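Decapping and exoribonuclease protein 1 (Kluyveromyces lactis, PDB 4GPS) removes NAD caps and N7-methylguanosine caps from the 5' end of RNA, using a divalent metal cation, and also acts as a 5'-3' exoribonuclease. Local coordinates at residues K109-K121 with M281-I294. Residues are numbered along the deposited sequence; the frame is centred on the assembly and turned at random.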
loop_
_atom_site.group_PDB
_atom_site.type_symbol
_atom_site.label_atom_id
_atom_site.label_comp_id
_atom_site.label_asym_id
_atom_site.label_seq_id
_atom_site.Cartn_x
_atom_site.Cartn_y
_atom_site.Cartn_z
ATOM N N LYS A 109 -15.781 -6.076 -10.884
ATOM C CA LYS A 109 -14.498 -5.393 -10.956
ATOM C C LYS A 109 -14.669 -4.019 -11.588
ATOM O O LYS A 109 -15.214 -3.901 -12.668
ATOM C CB LYS A 109 -13.511 -6.226 -11.779
ATOM C CG LYS A 109 -13.771 -7.741 -11.786
ATOM C CD LYS A 109 -13.318 -8.413 -10.513
ATOM C CE LYS A 109 -13.212 -9.932 -10.688
ATOM N NZ LYS A 109 -14.512 -10.670 -10.678
ATOM N N PRO A 110 -14.209 -2.960 -10.914
ATOM C CA PRO A 110 -14.351 -1.613 -11.494
ATOM C C PRO A 110 -13.516 -1.563 -12.785
ATOM O O PRO A 110 -12.320 -1.888 -12.786
ATOM C CB PRO A 110 -13.788 -0.676 -10.406
ATOM C CG PRO A 110 -13.861 -1.485 -9.163
ATOM C CD PRO A 110 -13.513 -2.905 -9.622
ATOM N N ARG A 111 -14.141 -1.156 -13.881
ATOM C CA ARG A 111 -13.440 -1.103 -15.143
ATOM C C ARG A 111 -12.846 0.261 -15.422
ATOM O O ARG A 111 -13.496 1.277 -15.271
ATOM C CB ARG A 111 -14.392 -1.502 -16.290
ATOM C CG ARG A 111 -14.963 -2.920 -16.164
ATOM C CD ARG A 111 -16.278 -3.109 -16.959
ATOM N NE ARG A 111 -16.092 -2.908 -18.399
ATOM C CZ ARG A 111 -15.615 -3.816 -19.252
ATOM N NH1 ARG A 111 -15.263 -5.033 -18.845
ATOM N NH2 ARG A 111 -15.469 -3.490 -20.529
ATOM N N LEU A 112 -11.583 0.272 -15.802
ATOM C CA LEU A 112 -10.919 1.504 -16.186
ATOM C C LEU A 112 -11.551 1.789 -17.556
ATOM O O LEU A 112 -11.663 0.878 -18.401
ATOM C CB LEU A 112 -9.419 1.248 -16.352
ATOM C CG LEU A 112 -8.549 2.456 -16.671
ATOM C CD1 LEU A 112 -8.524 3.425 -15.466
ATOM C CD2 LEU A 112 -7.144 1.983 -17.019
ATOM N N ARG A 113 -11.973 3.025 -17.782
ATOM C CA ARG A 113 -12.604 3.384 -19.053
ATOM C C ARG A 113 -11.844 2.909 -20.278
ATOM O O ARG A 113 -10.623 2.983 -20.323
ATOM C CB ARG A 113 -12.791 4.876 -19.121
ATOM C CG ARG A 113 -13.919 5.321 -18.254
ATOM C CD ARG A 113 -14.901 6.052 -19.091
ATOM N NE ARG A 113 -15.023 7.419 -18.628
ATOM C CZ ARG A 113 -15.274 8.433 -19.436
ATOM N NH1 ARG A 113 -15.420 8.198 -20.728
ATOM N NH2 ARG A 113 -15.362 9.670 -18.956
ATOM N N PRO A 114 -12.558 2.411 -21.297
ATOM C CA PRO A 114 -11.852 1.931 -22.500
ATOM C C PRO A 114 -11.020 2.981 -23.271
ATOM O O PRO A 114 -9.937 2.674 -23.774
ATOM C CB PRO A 114 -12.971 1.281 -23.333
ATOM C CG PRO A 114 -14.227 1.971 -22.858
ATOM C CD PRO A 114 -14.009 2.155 -21.379
ATOM N N GLU A 115 -11.513 4.213 -23.340
ATOM C CA GLU A 115 -10.778 5.281 -24.015
ATOM C C GLU A 115 -9.435 5.436 -23.306
ATOM O O GLU A 115 -8.411 5.679 -23.949
ATOM C CB GLU A 115 -11.549 6.612 -23.953
ATOM C CG GLU A 115 -12.951 6.530 -24.506
ATOM C CD GLU A 115 -13.977 6.111 -23.462
ATOM O OE1 GLU A 115 -13.677 5.238 -22.620
ATOM O OE2 GLU A 115 -15.099 6.658 -23.489
ATOM N N VAL A 116 -9.464 5.289 -21.976
ATOM C CA VAL A 116 -8.272 5.382 -21.157
ATOM C C VAL A 116 -7.351 4.152 -21.364
ATOM O O VAL A 116 -6.129 4.302 -21.449
ATOM C CB VAL A 116 -8.664 5.541 -19.648
ATOM C CG1 VAL A 116 -7.435 5.422 -18.753
ATOM C CG2 VAL A 116 -9.349 6.883 -19.427
ATOM N N CYS A 117 -7.908 2.941 -21.447
ATOM C CA CYS A 117 -7.055 1.752 -21.648
ATOM C C CYS A 117 -6.387 1.865 -22.996
ATOM O O CYS A 117 -5.209 1.516 -23.153
ATOM C CB CYS A 117 -7.861 0.444 -21.614
ATOM S SG CYS A 117 -8.760 0.124 -20.084
ATOM N N THR A 118 -7.156 2.346 -23.973
ATOM C CA THR A 118 -6.656 2.547 -25.337
ATOM C C THR A 118 -5.558 3.640 -25.335
ATOM O O THR A 118 -4.528 3.506 -25.993
ATOM C CB THR A 118 -7.819 2.948 -26.312
ATOM O OG1 THR A 118 -8.704 1.824 -26.495
ATOM C CG2 THR A 118 -7.260 3.418 -27.674
ATOM N N TYR A 119 -5.787 4.723 -24.605
ATOM C CA TYR A 119 -4.787 5.752 -24.521
ATOM C C TYR A 119 -3.501 5.169 -23.945
ATOM O O TYR A 119 -2.425 5.503 -24.396
ATOM C CB TYR A 119 -5.234 6.872 -23.604
ATOM C CG TYR A 119 -4.131 7.882 -23.377
ATOM C CD1 TYR A 119 -3.705 8.736 -24.414
ATOM C CD2 TYR A 119 -3.501 7.988 -22.135
ATOM C CE1 TYR A 119 -2.675 9.672 -24.206
ATOM C CE2 TYR A 119 -2.473 8.922 -21.921
ATOM C CZ TYR A 119 -2.073 9.746 -22.953
ATOM O OH TYR A 119 -1.055 10.630 -22.733
ATOM N N ILE A 120 -3.614 4.317 -22.928
ATOM C CA ILE A 120 -2.430 3.737 -22.311
ATOM C C ILE A 120 -1.690 2.809 -23.264
ATOM O O ILE A 120 -0.457 2.815 -23.310
ATOM C CB ILE A 120 -2.804 2.955 -21.028
ATOM C CG1 ILE A 120 -3.181 3.941 -19.919
ATOM C CG2 ILE A 120 -1.642 2.048 -20.580
ATOM C CD1 ILE A 120 -3.865 3.295 -18.750
ATOM N N LYS A 121 -2.444 2.022 -24.029
ATOM C CA LYS A 121 -1.865 1.075 -24.980
ATOM C C LYS A 121 -1.185 1.700 -26.189
ATOM O O LYS A 121 -0.136 1.233 -26.629
ATOM C CB LYS A 121 -2.950 0.106 -25.473
ATOM C CG LYS A 121 -2.560 -0.757 -26.689
ATOM C CD LYS A 121 -3.723 -1.676 -27.093
ATOM C CE LYS A 121 -3.494 -2.326 -28.454
ATOM N NZ LYS A 121 -3.382 -1.343 -29.589
ATOM N N MET A 281 -8.548 -1.985 -4.781
ATOM C CA MET A 281 -8.102 -1.740 -6.151
ATOM C C MET A 281 -9.092 -0.787 -6.789
ATOM O O MET A 281 -10.300 -1.021 -6.741
ATOM C CB MET A 281 -8.080 -3.038 -6.954
ATOM C CG MET A 281 -7.296 -4.156 -6.271
ATOM S SD MET A 281 -5.441 -3.954 -6.289
ATOM C CE MET A 281 -5.208 -3.035 -4.812
ATOM N N ASP A 282 -8.580 0.288 -7.384
ATOM C CA ASP A 282 -9.414 1.277 -8.032
ATOM C C ASP A 282 -10.034 0.777 -9.303
ATOM O O ASP A 282 -11.171 1.116 -9.613
ATOM C CB ASP A 282 -8.617 2.523 -8.399
ATOM C CG ASP A 282 -8.007 3.204 -7.218
ATOM O OD1 ASP A 282 -8.613 3.185 -6.123
ATOM O OD2 ASP A 282 -6.911 3.768 -7.410
ATOM N N SER A 283 -9.300 -0.041 -10.045
ATOM C CA SER A 283 -9.845 -0.501 -11.306
ATOM C C SER A 283 -9.003 -1.537 -11.968
ATOM O O SER A 283 -7.889 -1.835 -11.522
ATOM C CB SER A 283 -9.918 0.673 -12.277
ATOM O OG SER A 283 -8.599 1.059 -12.696
ATOM N N ILE A 284 -9.546 -2.076 -13.057
ATOM C CA ILE A 284 -8.823 -3.039 -13.882
ATOM C C ILE A 284 -8.729 -2.452 -15.276
ATOM O O ILE A 284 -9.675 -1.821 -15.754
ATOM C CB ILE A 284 -9.528 -4.384 -14.078
ATOM C CG1 ILE A 284 -9.697 -5.106 -12.747
ATOM C CG2 ILE A 284 -8.658 -5.274 -14.966
ATOM C CD1 ILE A 284 -10.903 -4.655 -11.955
ATOM N N ASN A 285 -7.570 -2.627 -15.900
ATOM C CA ASN A 285 -7.361 -2.203 -17.274
ATOM C C ASN A 285 -7.861 -3.438 -18.051
ATOM O O ASN A 285 -7.190 -4.493 -18.074
ATOM C CB ASN A 285 -5.874 -1.982 -17.547
ATOM C CG ASN A 285 -5.607 -1.614 -18.983
ATOM O OD1 ASN A 285 -6.195 -2.189 -19.913
ATOM N ND2 ASN A 285 -4.719 -0.653 -19.184
ATOM N N THR A 286 -9.045 -3.333 -18.650
ATOM C CA THR A 286 -9.624 -4.467 -19.373
ATOM C C THR A 286 -8.811 -5.013 -20.574
ATOM O O THR A 286 -8.902 -6.200 -20.907
ATOM C CB THR A 286 -11.029 -4.114 -19.806
ATOM O OG1 THR A 286 -11.013 -2.805 -20.389
ATOM C CG2 THR A 286 -11.974 -4.126 -18.604
ATOM N N LEU A 287 -8.012 -4.164 -21.219
ATOM C CA LEU A 287 -7.186 -4.620 -22.330
ATOM C C LEU A 287 -6.014 -5.484 -21.840
ATOM O O LEU A 287 -5.584 -6.422 -22.517
ATOM C CB LEU A 287 -6.588 -3.438 -23.107
ATOM C CG LEU A 287 -7.468 -2.383 -23.774
ATOM C CD1 LEU A 287 -6.566 -1.459 -24.614
ATOM C CD2 LEU A 287 -8.522 -3.060 -24.646
ATOM N N THR A 288 -5.496 -5.182 -20.657
ATOM C CA THR A 288 -4.335 -5.900 -20.170
ATOM C C THR A 288 -4.624 -6.798 -18.980
ATOM O O THR A 288 -3.725 -7.489 -18.492
ATOM C CB THR A 288 -3.213 -4.877 -19.806
ATOM O OG1 THR A 288 -3.633 -4.072 -18.693
ATOM C CG2 THR A 288 -2.923 -3.922 -21.011
ATOM N N ASP A 289 -5.876 -6.793 -18.528
ATOM C CA ASP A 289 -6.289 -7.586 -17.367
ATOM C C ASP A 289 -5.342 -7.371 -16.180
ATOM O O ASP A 289 -4.912 -8.305 -15.498
ATOM C CB ASP A 289 -6.353 -9.074 -17.705
ATOM C CG ASP A 289 -7.061 -9.861 -16.627
ATOM O OD1 ASP A 289 -8.085 -9.348 -16.119
ATOM O OD2 ASP A 289 -6.605 -10.973 -16.288
ATOM N N THR A 290 -5.045 -6.107 -15.934
ATOM C CA THR A 290 -4.115 -5.717 -14.908
ATOM C C THR A 290 -4.722 -4.660 -13.995
ATOM O O THR A 290 -5.248 -3.638 -14.452
ATOM C CB THR A 290 -2.837 -5.158 -15.597
ATOM O OG1 THR A 290 -2.212 -6.206 -16.361
ATOM C CG2 THR A 290 -1.858 -4.568 -14.579
ATOM N N TYR A 291 -4.675 -4.908 -12.700
ATOM C CA TYR A 291 -5.173 -3.897 -11.783
ATOM C C TYR A 291 -4.403 -2.605 -12.068
ATOM O O TYR A 291 -3.208 -2.640 -12.371
ATOM C CB TYR A 291 -4.931 -4.333 -10.342
ATOM C CG TYR A 291 -5.848 -5.426 -9.898
ATOM C CD1 TYR A 291 -7.233 -5.311 -10.084
ATOM C CD2 TYR A 291 -5.349 -6.551 -9.233
ATOM C CE1 TYR A 291 -8.109 -6.288 -9.614
ATOM C CE2 TYR A 291 -6.211 -7.534 -8.752
ATOM C CZ TYR A 291 -7.586 -7.399 -8.941
ATOM O OH TYR A 291 -8.418 -8.347 -8.414
ATOM N N THR A 292 -5.097 -1.476 -11.970
ATOM C CA THR A 292 -4.521 -0.157 -12.233
ATOM C C THR A 292 -4.919 0.798 -11.082
ATOM O O THR A 292 -6.100 1.096 -10.874
ATOM C CB THR A 292 -5.043 0.358 -13.592
ATOM O OG1 THR A 292 -4.630 -0.567 -14.609
ATOM C CG2 THR A 292 -4.505 1.790 -13.907
ATOM N N GLU A 293 -3.918 1.232 -10.318
ATOM C CA GLU A 293 -4.113 2.109 -9.171
ATOM C C GLU A 293 -3.892 3.545 -9.651
ATOM O O GLU A 293 -2.851 3.885 -10.230
ATOM C CB GLU A 293 -3.134 1.729 -8.049
ATOM C CG GLU A 293 -3.078 0.217 -7.822
ATOM C CD GLU A 293 -2.821 -0.174 -6.386
ATOM O OE1 GLU A 293 -3.509 0.368 -5.502
ATOM O OE2 GLU A 293 -1.948 -1.030 -6.137
ATOM N N ILE A 294 -4.913 4.358 -9.416
ATOM C CA ILE A 294 -4.980 5.744 -9.829
ATOM C C ILE A 294 -4.485 6.726 -8.755
ATOM O O ILE A 294 -4.913 6.682 -7.597
ATOM C CB ILE A 294 -6.439 6.049 -10.221
ATOM C CG1 ILE A 294 -6.842 5.055 -11.320
ATOM C CG2 ILE A 294 -6.616 7.529 -10.636
ATOM C CD1 ILE A 294 -8.245 5.198 -11.781
HETATM O O HOH W 1 -3.936 -0.560 -22.173
#
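L112 and P110 grip I284 by its two backbone polar groups: I284 N donates to P110 O at 2.8 Å, and L112 N to I284 O. This single parallel bridge at R111 adds the extended lead-in of helix 114-122 to strand 273-285. Proline suits position 110, where the bridge needs a carbonyl but no N-H, and its ring packs on I284 CD1 and D282 O. With CG anti to the backbone N (chi1 -176°), L112 sends its forked end across the hairpin: CD1 meets I294 CD1 at 4.1 Å and CD2 meets T292 CG2, a fit for a branched chain. R111 CB points away from the strand, yet the chain, bent at chi3, brings one guanidinium face under T286 CG2, 3.4 Å from NH1.

The small C117 lets the hairpin turn approach the helix, its CB lying 3.6 Å from L287 CG. Beside it N285 uses both ends of its amide. OD1 accepts from T288 N at 3.2 Å, above the carbonyl plane, in an Asx motif, while ND2 donates to a water that donates to C117 O. With an alanine here, T288 N is likely to lose its side-chain acceptor and the water its hairpin donor, so the turn may shift. Behind this layer S283 OG donates to T292 O, and D282 OD2 accepts from I294 N on its anti lone pair.

D282, E293 and I294 belong to the divalent-metal site, so the hairpin that bonds the lead-in by its backbone and packs the helix through side chains and a water also carries metal-binding groups of the PD-(D/E)XK nuclease core.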